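Local coordinates for protein laccase (PDB 4F7K) that probably oxidises phenols and related aromatic substrates with its copper centres while reducing molecular oxygen to water, as laccases of the multicopper oxidase family do, at residues 99-104 against 116-121. Sequence-based numbering, arbitrary orientation.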
# COMPACT_ATOMS: atom_id res chain seq x y z
N PHE A 99 -1.80 -0.68 -6.49
CA PHE A 99 -1.53 -1.76 -5.54
C PHE A 99 -0.04 -1.69 -5.22
O PHE A 99 0.63 -0.74 -5.64
CB PHE A 99 -2.01 -3.10 -6.13
CG PHE A 99 -3.50 -3.14 -6.35
CD1 PHE A 99 -4.38 -3.32 -5.29
CD2 PHE A 99 -4.04 -2.97 -7.63
CE1 PHE A 99 -5.75 -3.33 -5.47
CE2 PHE A 99 -5.41 -2.98 -7.83
CZ PHE A 99 -6.29 -3.16 -6.74
N TRP A 100 0.47 -2.67 -4.47
CA TRP A 100 1.91 -2.79 -4.29
C TRP A 100 2.33 -4.19 -3.96
O TRP A 100 1.51 -5.06 -3.77
CB TRP A 100 2.45 -1.74 -3.29
CG TRP A 100 2.06 -1.83 -1.80
CD1 TRP A 100 0.81 -1.76 -1.25
CD2 TRP A 100 2.98 -1.82 -0.71
NE1 TRP A 100 0.89 -1.77 0.14
CE2 TRP A 100 2.22 -1.82 0.48
CE3 TRP A 100 4.38 -1.84 -0.63
CZ2 TRP A 100 2.82 -1.83 1.75
CZ3 TRP A 100 4.97 -1.85 0.62
CH2 TRP A 100 4.20 -1.86 1.81
N TYR A 101 3.64 -4.42 -3.92
CA TYR A 101 4.16 -5.74 -3.64
C TYR A 101 5.30 -5.65 -2.61
O TYR A 101 6.03 -4.66 -2.56
CB TYR A 101 4.60 -6.38 -4.96
CG TYR A 101 5.74 -5.66 -5.66
CD1 TYR A 101 7.09 -5.98 -5.34
CD2 TYR A 101 5.51 -4.71 -6.66
CE1 TYR A 101 8.17 -5.34 -5.99
CE2 TYR A 101 6.59 -4.07 -7.32
CZ TYR A 101 7.92 -4.40 -6.95
OH TYR A 101 9.01 -3.83 -7.58
N HIS A 102 5.45 -6.65 -1.75
CA HIS A 102 6.52 -6.56 -0.79
C HIS A 102 6.90 -7.96 -0.31
O HIS A 102 6.10 -8.88 -0.42
CB HIS A 102 6.15 -5.61 0.38
CG HIS A 102 4.86 -5.98 1.05
ND1 HIS A 102 4.75 -7.06 1.89
CD2 HIS A 102 3.62 -5.45 0.94
CE1 HIS A 102 3.50 -7.16 2.32
NE2 HIS A 102 2.80 -6.20 1.76
N SER A 103 8.11 -8.13 0.19
CA SER A 103 8.44 -9.41 0.78
C SER A 103 7.39 -9.75 1.85
O SER A 103 6.86 -8.87 2.54
CB SER A 103 9.87 -9.45 1.35
OG SER A 103 9.90 -8.99 2.71
N HIS A 104 7.10 -11.04 1.98
CA HIS A 104 6.04 -11.52 2.88
C HIS A 104 6.29 -11.18 4.34
O HIS A 104 5.35 -11.14 5.13
CB HIS A 104 5.92 -13.05 2.76
CG HIS A 104 6.92 -13.78 3.58
ND1 HIS A 104 8.27 -13.84 3.24
CD2 HIS A 104 6.80 -14.43 4.76
CE1 HIS A 104 8.92 -14.53 4.16
NE2 HIS A 104 8.05 -14.91 5.09
N TYR A 116 10.22 -3.71 -1.56
CA TYR A 116 8.88 -3.41 -1.96
C TYR A 116 8.95 -2.57 -3.23
O TYR A 116 10.04 -2.08 -3.62
CB TYR A 116 8.17 -2.59 -0.89
CG TYR A 116 8.73 -1.20 -0.74
CD1 TYR A 116 8.17 -0.12 -1.41
CD2 TYR A 116 9.86 -0.98 0.06
CE1 TYR A 116 8.69 1.17 -1.24
CE2 TYR A 116 10.42 0.27 0.20
CZ TYR A 116 9.81 1.34 -0.41
OH TYR A 116 10.35 2.57 -0.21
N GLY A 117 7.77 -2.42 -3.84
CA GLY A 117 7.55 -1.51 -4.94
C GLY A 117 6.05 -1.46 -5.30
O GLY A 117 5.22 -2.17 -4.70
N PRO A 118 5.72 -0.62 -6.29
CA PRO A 118 4.37 -0.40 -6.70
C PRO A 118 3.94 -1.32 -7.84
O PRO A 118 4.75 -1.72 -8.70
CB PRO A 118 4.40 1.05 -7.17
CG PRO A 118 5.79 1.22 -7.71
CD PRO A 118 6.67 0.32 -6.94
N LEU A 119 2.66 -1.66 -7.80
CA LEU A 119 2.03 -2.46 -8.83
C LEU A 119 0.79 -1.70 -9.31
O LEU A 119 -0.15 -1.51 -8.55
CB LEU A 119 1.65 -3.85 -8.27
CG LEU A 119 1.11 -4.88 -9.29
CD1 LEU A 119 1.46 -6.29 -8.88
CD2 LEU A 119 -0.39 -4.77 -9.54
N ILE A 120 0.83 -1.27 -10.57
CA ILE A 120 -0.23 -0.51 -11.18
C ILE A 120 -1.02 -1.38 -12.17
O ILE A 120 -0.48 -1.92 -13.14
CB ILE A 120 0.31 0.78 -11.84
CG1 ILE A 120 1.17 1.60 -10.86
CG2 ILE A 120 -0.85 1.63 -12.33
CD1 ILE A 120 0.45 2.05 -9.56
N VAL A 121 -2.32 -1.53 -11.90
CA VAL A 121 -3.24 -2.15 -12.86
C VAL A 121 -4.06 -1.05 -13.54
O VAL A 121 -4.81 -0.35 -12.90
CB VAL A 121 -4.19 -3.13 -12.17
CG1 VAL A 121 -5.02 -3.89 -13.24
CG2 VAL A 121 -3.45 -4.12 -11.29
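The phenol ring of Y101 lies flat over the backbone of G117, its antiparallel hydrogen-bonded partner. G117 CA sits 3.8 Å from the ring centroid, 25° off the normal, a CH-pi contact, and G117 O lies over the same ring near its rim. A first torsion of 64°, with CG wedged between the backbone N and the carbonyl carbon, turns the ring back across the neighbouring strand; a side chain at G117 would probably run into the Y101 hydroxyl. At the ring edge CE2 comes 3.3 Å from P118 O, while OH reaches on to a hydrogen bond with P35 O. With an alanine in place of Y101, G117 would probably lose its aromatic cover and P35 O its hydroxyl partner. Main-chain bonds pair Y101 with G117 both ways (Y101 N to G117 O, 2.9 Å) and F99 with L119 likewise. Beside Y101 on this face, F99 CB meets L119 CD2 at 4.1 Å, and F99 CD2 touches V121 CG2 at 3.9 Å, obliquely. The opposite face carries W100, H102, P118 and Y116. Here the indole points its edge at Y116, CZ3 standing 3.6 Å from Y116 CB in the ring plane, and H102 CD2 lies over one indole face. H102 ND1 donates almost straight (177°) to S103 O, in the imidazole plane, and NE2 is hydrogen-bonded to H62 ND1, so both ring nitrogens are held. With H104, H102 forms a His-X-His motif, consistent with the trinuclear copper site of multicopper oxidases. These are central strands of a four-stranded sheet in a cupredoxin-type domain: strand 59-62, bringing H60 and H62, flanks 97-103, strand 37-40 runs parallel to 116-122, and P118 and I120 pack on strand 131-140.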